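Local coordinates for protein fasciclin I (Drosophila melanogaster, PDB 1O70) that serves as a neural cell adhesion molecule, the crystallised chain being a pair of its extracellular FAS1 domains, the third and fourth, at residues A[25-28]-A[29-33]; A[86-89]-A[90-94]; A[205-208]-A[209-213]; A[246-249]-A[250-254]. All coordinates share one frame; numbering follows the deposited sequence.

In the fold
Two FAS1 domains follow one another in this chain, and each holds two of the four contacts. Interactions 1 and 2 belong to the first domain, on helix 21-33 and helix 88-94, with centres about 27 Å apart. Interactions 3 and 4 belong to the second, where helices 201-210 and 212-218 meet and on helix 244-253, about 32 Å apart. All four are local and follow in series. Interactions 2 and 4 are topological counterparts: in sequence each helix comes between the second and third strands of its domain's seven-stranded mixed sheet. Interactions 1 and 3 are farthest apart, about 50 Å between centres, so the contacts are spread across the adhesion module pair.

Interaction 1: A[25-28]-A[29-33]; sequences RKFY and EVIMD. With SO4 (sulfate ion), chain D.
Residues 25-28 and 29-33 form one continuous alpha-helix, in which Glu29, Val30, Ile31 and Met32 each give their backbone N-H to the carbonyl four residues back; the bond from Val30 N to Lys26 O, 2.8 Å long, is nearly straight at 166°. On the outer side Arg25 and Glu29 are also joined by their ends. Arg25 NH1 comes within 3.1 Å of Glu29 OE2, a salt bridge whose hydrogen bond is weak because the N-H points well off the oxygen, although the guanidinium and carboxylate planes are only 17° apart. The same guanidinium holds a sulfate ion, probably from the crystallisation liquor, at its edge and in its plane. NH2 of Arg25 donates to sulfate O1 at 2.9 Å, while sulfate O4 takes weaker bonds from both Arg25 NH1 and NH2. Lys26, bent at its second torsion (chi2 64°), brings NZ to sulfate O3 at 3.2 Å, so two adjacent basic residues share the anion. Glu29 would probably moderate their positive charge.

Elsewhere round the helix the contact is apolar, with Phe27 and Ile31 buried and Tyr28 partly exposed. Ile31 CD1 lies 3.5 Å from Phe27 CE2 and 3.9 Å from Tyr28 CD2, where it meets the edge of the tyrosine ring, and the Tyr28 and Ile31 side chains run alongside each other.

Around this helix, Phe27, Val30 and Ile31 all touch Leu77 of helix 70-79. Ile31 also reaches Val38 and Ile42 of helix 37-43, Lys26 and Val30 lie on Trp58 of helix 55-60, and Phe27 packs onto Ile50 and Pro53 of strand 48-53.

Interaction 2: A[86-89]-A[90-94]; sequences LNVD and KIRQK
Leu86 and Lys90 meet because of how their first torsions are set: the leucine CG stands opposite its own carbonyl carbon (chi1 -73°) and the lysine CG opposite its own N (chi1 -173°), which brings Leu86 CD2 to 3.4 Å from Lys90 CG. The same methyl is 3.9 Å from Lys94 CD, the two side chains crossing at about a right angle, so the aliphatic parts of two lysines cover one leucine branch. Ile91 CG1 lies 4.3 Å from Leu86 CB.

Asn87 occupies the N-cap of helix 88-94, and its backbone O accepts the first helical bond of the contact, from Ile91 N at 3.0 Å. In the FAS1 fold this short helix lies on the mixed sheet: Ile91 touches Phe113 of strand 110-116, and Val88 touches Ala138 of strand 131-141. An alanine in place of Ile91 would probably leave Phe113 and Leu86 CB without this apolar neighbour and open a gap against the sheet.

One turn apart, Val88 and Arg92 run side by side, with Val88 CG1 at 3.7 Å from Arg92 NH1. Asp89 OD1 lies at the edge of that guanidinium, but at 4.3 Å from NH1 it is too far for a salt bridge, and the arginine's stronger partner is Gly117 O, which takes NH2. Asp89 O is held by two donors of the same residue: Gln93 N makes a straight bond of 3.0 Å to it, and Gln93 NE2 adds a weak one at 3.4 Å.

Interaction 3: A[205-208]-A[209-213]; sequences QKTE and LDYPS
Lys206 O is gripped by two backbone N-H groups, that of Asp210 at 3.1 Å, lying in the carbonyl plane, and, more weakly, that of Leu209. The N-H of Leu209 is thereby divided, since it also bonds to Gln205 O at 3.3 Å. One residue on, Tyr211 N donates to Thr207 O at 2.8 Å and 163°, the last such bond here before the chain leaves the helix.

Tyr211 does two jobs: it is the first residue to depart from the helical conformation of 201-210, and it is the N-cap of helix 212-218. Pro212, which opens that second helix, has no N-H to offer to Glu208 O, so Glu208 O gets no such bond from it. The proline ring sits against this oxygen instead, with Pro212 CB 3.3 Å from Glu208 O. Glu208 bends sharply at its second torsion (chi2 -80°), which carries OE1 to the CA-CB side of the ring, 4.0 Å from Pro212 CB, the two side chains crossing at about a right angle.

On another side, Thr207 CG2 meets Tyr211 CD1 at 4.0 Å, the two side chains slanting past each other. Asp210 CB stands 3.7 Å above the Tyr211 ring, over its centre, so a methylene covers one face of the ring. Thr207 OG1 bonds back to Gly203 O in the preceding turn, and Tyr305 touches Thr207, Asp210 and Tyr211 alike.

The missing N-H at Pro212 is consistent with helix 201-210 ending at Tyr211, where the backbone turns away, and helix 212-218 starting at once.

Interaction 4: A[246-249]-A[250-254]; sequences DLVK and FSQES
Lys249 lays its straight aliphatic chain obliquely across Glu253 one turn on, with Lys249 CE 3.5 Å from Glu253 OE2. The charged ends do not meet, for Lys249 NZ is 4.5 Å from Glu253 OE2, so the attraction is probably modest. Beneath them Lys249 O takes the N-H of Glu253 at 2.9 Å, nearly straight at 171°, together with a weak bond from Gln252 N. Gln252 runs alongside Val248 and brings NE2 to 4.1 Å from Val248 CG1.

Phe250 reaches back along the helix, CE1 4.2 Å from Asp246 CB as modelled, though the ring's exact place is doubtful, and also touches Val257 and Lys240. An alanine at Phe250 would probably open a gap beside Val257. The carboxylate of Asp246 points elsewhere, its OD2 accepting from Thr243 N at the start of the helix.

At the other end Phe250 O accepts both Ser254 N, at 2.9 Å, and Ser254 OG, at 3.0 Å from above the carbonyl plane, just where the chain leaves the helix. With Leu247 and Val248 resting on Val270, this is helix 244-253 of the FAS1 fold packed against strand 257-260, at the sheet's edge, and its neighbour 265-273.

Interaction 1: A[25-28]-A[29-33]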
loop_
_atom_site.group_PDB
_atom_site.type_symbol
_atom_site.label_atom_id
_atom_site.label_comp_id
_atom_site.label_asym_id
_atom_site.label_seq_id
_atom_site.Cartn_x
_atom_site.Cartn_y
_atom_site.Cartn_z
ATOM N N ARG A 25 -3.402 13.674 -22.709
ATOM C CA ARG A 25 -4.678 13.669 -23.406
ATOM C C ARG A 25 -5.474 12.436 -23.007
ATOM O O ARG A 25 -6.700 12.486 -22.892
ATOM C CB ARG A 25 -4.491 13.683 -24.922
ATOM C CG ARG A 25 -3.894 12.416 -25.450
ATOM C CD ARG A 25 -4.464 12.046 -26.807
ATOM N NE ARG A 25 -3.887 10.782 -27.249
ATOM C CZ ARG A 25 -4.316 9.584 -26.865
ATOM N NH1 ARG A 25 -5.348 9.475 -26.037
ATOM N NH2 ARG A 25 -3.687 8.495 -27.284
ATOM N N LYS A 26 -4.767 11.330 -22.800
ATOM C CA LYS A 26 -5.394 10.071 -22.409
ATOM C C LYS A 26 -5.979 10.213 -21.006
ATOM O O LYS A 26 -7.098 9.757 -20.741
ATOM C CB LYS A 26 -4.365 8.942 -22.426
ATOM C CG LYS A 26 -4.923 7.591 -22.029
ATOM C CD LYS A 26 -5.963 7.116 -23.027
ATOM C CE LYS A 26 -6.523 5.758 -22.638
ATOM N NZ LYS A 26 -7.454 5.235 -23.679
ATOM N N PHE A 27 -5.224 10.854 -20.113
ATOM C CA PHE A 27 -5.684 11.059 -18.751
ATOM C C PHE A 27 -7.017 11.800 -18.812
ATOM O O PHE A 27 -7.984 11.417 -18.151
ATOM C CB PHE A 27 -4.660 11.871 -17.946
ATOM C CG PHE A 27 -5.016 12.028 -16.482
ATOM C CD1 PHE A 27 -4.778 10.999 -15.574
ATOM C CD2 PHE A 27 -5.588 13.206 -16.012
ATOM C CE1 PHE A 27 -5.106 11.146 -14.212
ATOM C CE2 PHE A 27 -5.921 13.366 -14.656
ATOM C CZ PHE A 27 -5.679 12.337 -13.756
ATOM N N TYR A 28 -7.081 12.850 -19.627
ATOM C CA TYR A 28 -8.315 13.620 -19.737
ATOM C C TYR A 28 -9.414 12.839 -20.447
ATOM O O TYR A 28 -10.596 12.997 -20.136
ATOM C CB TYR A 28 -8.048 14.948 -20.444
ATOM C CG TYR A 28 -7.176 15.877 -19.637
ATOM C CD1 TYR A 28 -6.122 16.570 -20.242
ATOM C CD2 TYR A 28 -7.400 16.071 -18.266
ATOM C CE1 TYR A 28 -5.310 17.430 -19.514
ATOM C CE2 TYR A 28 -6.589 16.934 -17.526
ATOM C CZ TYR A 28 -5.543 17.613 -18.166
ATOM O OH TYR A 28 -4.744 18.492 -17.467
ATOM N N GLU A 29 -9.038 11.992 -21.395
ATOM C CA GLU A 29 -10.041 11.187 -22.068
ATOM C C GLU A 29 -10.681 10.275 -21.030
ATOM O O GLU A 29 -11.903 10.143 -20.984
ATOM C CB GLU A 29 -9.412 10.366 -23.184
ATOM C CG GLU A 29 -9.449 11.069 -24.518
ATOM C CD GLU A 29 -8.729 10.296 -25.581
ATOM O OE1 GLU A 29 -8.858 9.048 -25.592
ATOM O OE2 GLU A 29 -8.035 10.930 -26.408
ATOM N N VAL A 30 -9.858 9.659 -20.185
ATOM C CA VAL A 30 -10.391 8.793 -19.143
ATOM C C VAL A 30 -11.336 9.591 -18.247
ATOM O O VAL A 30 -12.390 9.092 -17.843
ATOM C CB VAL A 30 -9.272 8.164 -18.279
ATOM C CG1 VAL A 30 -9.882 7.422 -17.089
ATOM C CG2 VAL A 30 -8.452 7.191 -19.125
ATOM N N ILE A 31 -10.980 10.833 -17.941
ATOM C CA ILE A 31 -11.858 11.645 -17.102
ATOM C C ILE A 31 -13.212 11.881 -17.784
ATOM O O ILE A 31 -14.254 11.895 -17.124
ATOM C CB ILE A 31 -11.221 13.009 -16.753
ATOM C CG1 ILE A 31 -9.981 12.792 -15.876
ATOM C CG2 ILE A 31 -12.211 13.864 -15.984
ATOM C CD1 ILE A 31 -9.266 14.082 -15.498
ATOM N N MET A 32 -13.192 12.054 -19.104
ATOM C CA MET A 32 -14.419 12.279 -19.864
ATOM C C MET A 32 -15.354 11.071 -19.780
ATOM O O MET A 32 -16.544 11.223 -19.497
ATOM C CB MET A 32 -14.078 12.605 -21.325
ATOM C CG MET A 32 -13.430 13.977 -21.500
ATOM S SD MET A 32 -12.740 14.279 -23.142
ATOM C CE MET A 32 -14.179 14.885 -23.988
ATOM N N ASP A 33 -14.808 9.876 -20.002
ATOM C CA ASP A 33 -15.590 8.647 -19.948
ATOM C C ASP A 33 -16.241 8.401 -18.588
ATOM O O ASP A 33 -17.269 7.727 -18.509
ATOM C CB ASP A 33 -14.721 7.422 -20.271
ATOM C CG ASP A 33 -14.053 7.503 -21.629
ATOM O OD1 ASP A 33 -14.751 7.768 -22.630
ATOM O OD2 ASP A 33 -12.822 7.286 -21.696
HETATM S S SO4 D . -4.978 5.572 -26.765
HETATM O O1 SO4 D . -3.872 5.928 -25.850
HETATM O O2 SO4 D . -4.437 5.203 -28.085
HETATM O O3 SO4 D . -5.735 4.442 -26.197
HETATM O O4 SO4 D . -5.886 6.730 -26.915
#

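Interaction 2: A[86-89]-A[90-94]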
loop_
_atom_site.group_PDB
_atom_site.type_symbol
_atom_site.label_atom_id
_atom_site.label_comp_id
_atom_site.label_asym_id
_atom_site.label_seq_id
_atom_site.Cartn_x
_atom_site.Cartn_y
_atom_site.Cartn_z
ATOM N N LEU A 86 4.048 19.617 -6.369
ATOM C CA LEU A 86 5.196 18.757 -6.129
ATOM C C LEU A 86 6.072 18.388 -7.312
ATOM O O LEU A 86 5.649 17.638 -8.194
ATOM C CB LEU A 86 4.742 17.448 -5.478
ATOM C CG LEU A 86 4.290 17.434 -4.024
ATOM C CD1 LEU A 86 3.952 15.999 -3.610
ATOM C CD2 LEU A 86 5.401 17.984 -3.145
ATOM N N ASN A 87 7.302 18.893 -7.316
ATOM C CA ASN A 87 8.253 18.551 -8.370
ATOM C C ASN A 87 9.337 17.692 -7.729
ATOM O O ASN A 87 9.395 17.577 -6.503
ATOM C CB ASN A 87 8.865 19.813 -8.988
ATOM C CG ASN A 87 9.576 20.688 -7.963
ATOM O OD1 ASN A 87 10.158 21.707 -8.305
ATOM N ND2 ASN A 87 9.523 20.291 -6.702
ATOM N N VAL A 88 10.199 17.104 -8.549
ATOM C CA VAL A 88 11.267 16.257 -8.030
ATOM C C VAL A 88 11.993 16.847 -6.822
ATOM O O VAL A 88 12.147 16.168 -5.807
ATOM C CB VAL A 88 12.308 15.944 -9.107
ATOM C CG1 VAL A 88 13.437 15.134 -8.512
ATOM C CG2 VAL A 88 11.650 15.180 -10.243
ATOM N N ASP A 89 12.431 18.100 -6.922
ATOM C CA ASP A 89 13.144 18.722 -5.818
ATOM C C ASP A 89 12.349 18.716 -4.524
ATOM O O ASP A 89 12.869 18.335 -3.475
ATOM C CB ASP A 89 13.543 20.169 -6.154
ATOM C CG ASP A 89 14.616 20.250 -7.226
ATOM O OD1 ASP A 89 15.445 19.308 -7.320
ATOM O OD2 ASP A 89 14.644 21.269 -7.965
ATOM N N LYS A 90 11.093 19.145 -4.595
ATOM C CA LYS A 90 10.246 19.193 -3.409
ATOM C C LYS A 90 10.050 17.783 -2.823
ATOM O O LYS A 90 10.050 17.610 -1.605
ATOM C CB LYS A 90 8.892 19.831 -3.750
ATOM C CG LYS A 90 7.993 20.095 -2.543
ATOM C CD LYS A 90 8.583 21.158 -1.632
ATOM C CE LYS A 90 7.830 21.266 -0.310
ATOM N NZ LYS A 90 8.470 22.296 0.576
ATOM N N ILE A 91 9.905 16.783 -3.691
ATOM C CA ILE A 91 9.727 15.413 -3.245
ATOM C C ILE A 91 10.978 14.959 -2.492
ATOM O O ILE A 91 10.878 14.370 -1.413
ATOM C CB ILE A 91 9.450 14.462 -4.445
ATOM C CG1 ILE A 91 8.160 14.878 -5.149
ATOM C CG2 ILE A 91 9.293 13.026 -3.963
ATOM C CD1 ILE A 91 7.888 14.122 -6.420
ATOM N N ARG A 92 12.154 15.233 -3.055
ATOM C CA ARG A 92 13.413 14.869 -2.398
ATOM C C ARG A 92 13.458 15.446 -0.993
ATOM O O ARG A 92 13.733 14.738 -0.027
ATOM C CB ARG A 92 14.620 15.425 -3.156
ATOM C CG ARG A 92 15.234 14.487 -4.162
ATOM C CD ARG A 92 16.762 14.570 -4.103
ATOM N NE ARG A 92 17.384 13.800 -5.179
ATOM C CZ ARG A 92 17.349 14.159 -6.456
ATOM N NH1 ARG A 92 16.733 15.279 -6.810
ATOM N NH2 ARG A 92 17.911 13.389 -7.377
ATOM N N GLN A 93 13.200 16.747 -0.899
ATOM C CA GLN A 93 13.222 17.456 0.374
ATOM C C GLN A 93 12.261 16.903 1.409
ATOM O O GLN A 93 12.636 16.696 2.560
ATOM C CB GLN A 93 12.915 18.931 0.154
ATOM C CG GLN A 93 13.909 19.625 -0.745
ATOM C CD GLN A 93 13.571 21.085 -0.964
ATOM O OE1 GLN A 93 13.429 21.848 -0.008
ATOM N NE2 GLN A 93 13.442 21.485 -2.229
ATOM N N LYS A 94 11.017 16.678 1.002
ATOM C CA LYS A 94 10.016 16.167 1.921
ATOM C C LYS A 94 10.362 14.787 2.473
ATOM O O LYS A 94 9.938 14.438 3.568
ATOM C CB LYS A 94 8.647 16.121 1.245
ATOM C CG LYS A 94 8.113 17.486 0.846
ATOM C CD LYS A 94 6.631 17.419 0.509
ATOM C CE LYS A 94 5.800 17.134 1.757
ATOM N NZ LYS A 94 4.351 16.977 1.465
#

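Interaction 3: A[205-208]-A[209-213]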
loop_
_atom_site.group_PDB
_atom_site.type_symbol
_atom_site.label_atom_id
_atom_site.label_comp_id
_atom_site.label_asym_id
_atom_site.label_seq_id
_atom_site.Cartn_x
_atom_site.Cartn_y
_atom_site.Cartn_z
ATOM N N GLN A 205 12.654 -4.030 13.457
ATOM C CA GLN A 205 13.858 -3.453 14.067
ATOM C C GLN A 205 13.552 -3.109 15.513
ATOM O O GLN A 205 14.384 -3.288 16.395
ATOM C CB GLN A 205 14.313 -2.202 13.300
ATOM C CG GLN A 205 14.756 -2.494 11.873
ATOM C CD GLN A 205 14.822 -1.252 10.994
ATOM O OE1 GLN A 205 14.778 -1.344 9.766
ATOM N NE2 GLN A 205 14.927 -0.084 11.619
ATOM N N LYS A 206 12.342 -2.620 15.753
ATOM C CA LYS A 206 11.944 -2.286 17.108
ATOM C C LYS A 206 11.885 -3.563 17.944
ATOM O O LYS A 206 12.284 -3.566 19.114
ATOM C CB LYS A 206 10.586 -1.613 17.106
ATOM C CG LYS A 206 10.634 -0.193 16.590
ATOM C CD LYS A 206 9.240 0.392 16.541
ATOM C CE LYS A 206 9.260 1.835 16.066
ATOM N NZ LYS A 206 7.872 2.395 15.969
ATOM N N THR A 207 11.405 -4.644 17.335
ATOM C CA THR A 207 11.306 -5.927 18.007
ATOM C C THR A 207 12.705 -6.440 18.346
ATOM O O THR A 207 12.896 -7.145 19.342
ATOM C CB THR A 207 10.586 -6.944 17.115
ATOM O OG1 THR A 207 9.252 -6.490 16.876
ATOM C CG2 THR A 207 10.550 -8.310 17.771
ATOM N N GLU A 208 13.683 -6.083 17.518
ATOM C CA GLU A 208 15.060 -6.497 17.763
ATOM C C GLU A 208 15.567 -5.847 19.051
ATOM O O GLU A 208 16.321 -6.462 19.803
ATOM C CB GLU A 208 15.961 -6.099 16.587
ATOM C CG GLU A 208 17.294 -6.856 16.526
ATOM C CD GLU A 208 18.344 -6.311 17.486
ATOM O OE1 GLU A 208 19.329 -7.034 17.777
ATOM O OE2 GLU A 208 18.201 -5.150 17.938
ATOM N N LEU A 209 15.160 -4.603 19.298
ATOM C CA LEU A 209 15.577 -3.898 20.504
ATOM C C LEU A 209 14.873 -4.480 21.721
ATOM O O LEU A 209 15.475 -4.619 22.781
ATOM C CB LEU A 209 15.255 -2.408 20.401
ATOM C CG LEU A 209 15.972 -1.638 19.284
ATOM C CD1 LEU A 209 15.379 -0.237 19.153
ATOM C CD2 LEU A 209 17.456 -1.569 19.587
ATOM N N ASP A 210 13.602 -4.832 21.565
ATOM C CA ASP A 210 12.831 -5.382 22.673
ATOM C C ASP A 210 13.228 -6.795 23.064
ATOM O O ASP A 210 13.334 -7.116 24.247
ATOM C CB ASP A 210 11.335 -5.401 22.346
ATOM C CG ASP A 210 10.695 -4.031 22.401
ATOM O OD1 ASP A 210 11.019 -3.259 23.335
ATOM O OD2 ASP A 210 9.845 -3.739 21.519
ATOM N N TYR A 211 13.405 -7.640 22.054
ATOM C CA TYR A 211 13.743 -9.041 22.247
ATOM C C TYR A 211 14.808 -9.460 21.237
ATOM O O TYR A 211 14.525 -10.201 20.294
ATOM C CB TYR A 211 12.504 -9.896 22.023
ATOM C CG TYR A 211 11.219 -9.320 22.576
ATOM C CD1 TYR A 211 10.210 -8.879 21.722
ATOM C CD2 TYR A 211 10.988 -9.264 23.950
ATOM C CE1 TYR A 211 9.002 -8.408 22.219
ATOM C CE2 TYR A 211 9.780 -8.793 24.458
ATOM C CZ TYR A 211 8.794 -8.371 23.583
ATOM O OH TYR A 211 7.588 -7.926 24.071
ATOM N N PRO A 212 16.056 -9.012 21.437
ATOM C CA PRO A 212 17.181 -9.323 20.543
ATOM C C PRO A 212 17.415 -10.799 20.236
ATOM O O PRO A 212 17.707 -11.165 19.090
ATOM C CB PRO A 212 18.371 -8.673 21.246
ATOM C CG PRO A 212 17.970 -8.719 22.694
ATOM C CD PRO A 212 16.525 -8.346 22.664
ATOM N N SER A 213 17.281 -11.646 21.252
ATOM C CA SER A 213 17.472 -13.082 21.067
ATOM C C SER A 213 16.314 -13.718 20.301
ATOM O O SER A 213 16.525 -14.524 19.390
ATOM C CB SER A 213 17.647 -13.779 22.421
ATOM O OG SER A 213 18.981 -13.648 22.889
#

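Interaction 4: A[246-249]-A[250-254]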
loop_
_atom_site.group_PDB
_atom_site.type_symbol
_atom_site.label_atom_id
_atom_site.label_comp_id
_atom_site.label_asym_id
_atom_site.label_seq_id
_atom_site.Cartn_x
_atom_site.Cartn_y
_atom_site.Cartn_z
ATOM N N ASP A 246 -13.523 -1.957 6.292
ATOM C CA ASP A 246 -14.426 -3.057 6.617
ATOM C C ASP A 246 -14.237 -3.417 8.082
ATOM O O ASP A 246 -15.204 -3.541 8.827
ATOM C CB ASP A 246 -14.140 -4.309 5.774
ATOM C CG ASP A 246 -14.480 -4.130 4.304
ATOM O OD1 ASP A 246 -15.343 -3.284 3.972
ATOM O OD2 ASP A 246 -13.896 -4.862 3.477
ATOM N N LEU A 247 -12.983 -3.573 8.491
ATOM C CA LEU A 247 -12.675 -3.933 9.867
ATOM C C LEU A 247 -13.274 -2.921 10.840
ATOM O O LEU A 247 -13.739 -3.286 11.918
ATOM C CB LEU A 247 -11.159 -4.015 10.056
ATOM C CG LEU A 247 -10.452 -4.897 9.024
ATOM C CD1 LEU A 247 -8.956 -4.860 9.263
ATOM C CD2 LEU A 247 -10.978 -6.327 9.110
ATOM N N VAL A 248 -13.265 -1.649 10.449
ATOM C CA VAL A 248 -13.817 -0.588 11.286
ATOM C C VAL A 248 -15.326 -0.780 11.442
ATOM O O VAL A 248 -15.850 -0.755 12.556
ATOM C CB VAL A 248 -13.541 0.814 10.680
ATOM C CG1 VAL A 248 -14.278 1.883 11.468
ATOM C CG2 VAL A 248 -12.052 1.097 10.697
ATOM N N LYS A 249 -16.014 -0.984 10.322
ATOM C CA LYS A 249 -17.459 -1.182 10.334
ATOM C C LYS A 249 -17.842 -2.425 11.137
ATOM O O LYS A 249 -18.813 -2.405 11.892
ATOM C CB LYS A 249 -17.986 -1.305 8.904
ATOM C CG LYS A 249 -19.481 -1.516 8.800
ATOM C CD LYS A 249 -19.902 -1.644 7.344
ATOM C CE LYS A 249 -21.409 -1.819 7.213
ATOM N NZ LYS A 249 -21.830 -2.034 5.798
ATOM N N PHE A 250 -17.085 -3.504 10.970
ATOM C CA PHE A 250 -17.363 -4.726 11.705
ATOM C C PHE A 250 -17.184 -4.486 13.196
ATOM O O PHE A 250 -18.106 -4.695 13.969
ATOM C CB PHE A 250 -16.428 -5.862 11.273
ATOM C CG PHE A 250 -16.791 -6.505 9.959
ATOM C CD1 PHE A 250 -16.996 -5.733 8.819
ATOM C CD2 PHE A 250 -16.885 -7.892 9.856
ATOM C CE1 PHE A 250 -17.283 -6.331 7.592
ATOM C CE2 PHE A 250 -17.171 -8.501 8.635
ATOM C CZ PHE A 250 -17.370 -7.718 7.502
ATOM N N SER A 251 -16.006 -4.027 13.603
ATOM C CA SER A 251 -15.758 -3.811 15.023
ATOM C C SER A 251 -16.636 -2.710 15.603
ATOM O O SER A 251 -16.672 -2.504 16.814
ATOM C CB SER A 251 -14.277 -3.496 15.280
ATOM O OG SER A 251 -13.961 -2.155 14.989
ATOM N N GLN A 252 -17.356 -2.007 14.742
ATOM C CA GLN A 252 -18.226 -0.931 15.190
ATOM C C GLN A 252 -19.645 -1.446 15.426
ATOM O O GLN A 252 -20.235 -1.196 16.476
ATOM C CB GLN A 252 -18.237 0.162 14.137
ATOM C CG GLN A 252 -18.484 1.531 14.676
ATOM C CD GLN A 252 -17.999 2.586 13.714
ATOM O OE1 GLN A 252 -18.469 2.667 12.577
ATOM N NE2 GLN A 252 -17.038 3.396 14.156
ATOM N N GLU A 253 -20.187 -2.161 14.441
ATOM C CA GLU A 253 -21.528 -2.726 14.545
ATOM C C GLU A 253 -21.518 -3.838 15.592
ATOM O O GLU A 253 -22.415 -3.924 16.426
ATOM C CB GLU A 253 -21.986 -3.294 13.197
ATOM C CG GLU A 253 -22.083 -2.271 12.070
ATOM C CD GLU A 253 -22.451 -2.912 10.745
ATOM O OE1 GLU A 253 -21.810 -3.923 10.375
ATOM O OE2 GLU A 253 -23.368 -2.405 10.062
ATOM N N SER A 254 -20.502 -4.690 15.541
ATOM C CA SER A 254 -20.376 -5.780 16.499
ATOM C C SER A 254 -19.338 -5.335 17.517
ATOM O O SER A 254 -18.866 -4.198 17.469
ATOM C CB SER A 254 -19.888 -7.056 15.813
ATOM O OG SER A 254 -18.473 -7.079 15.745
#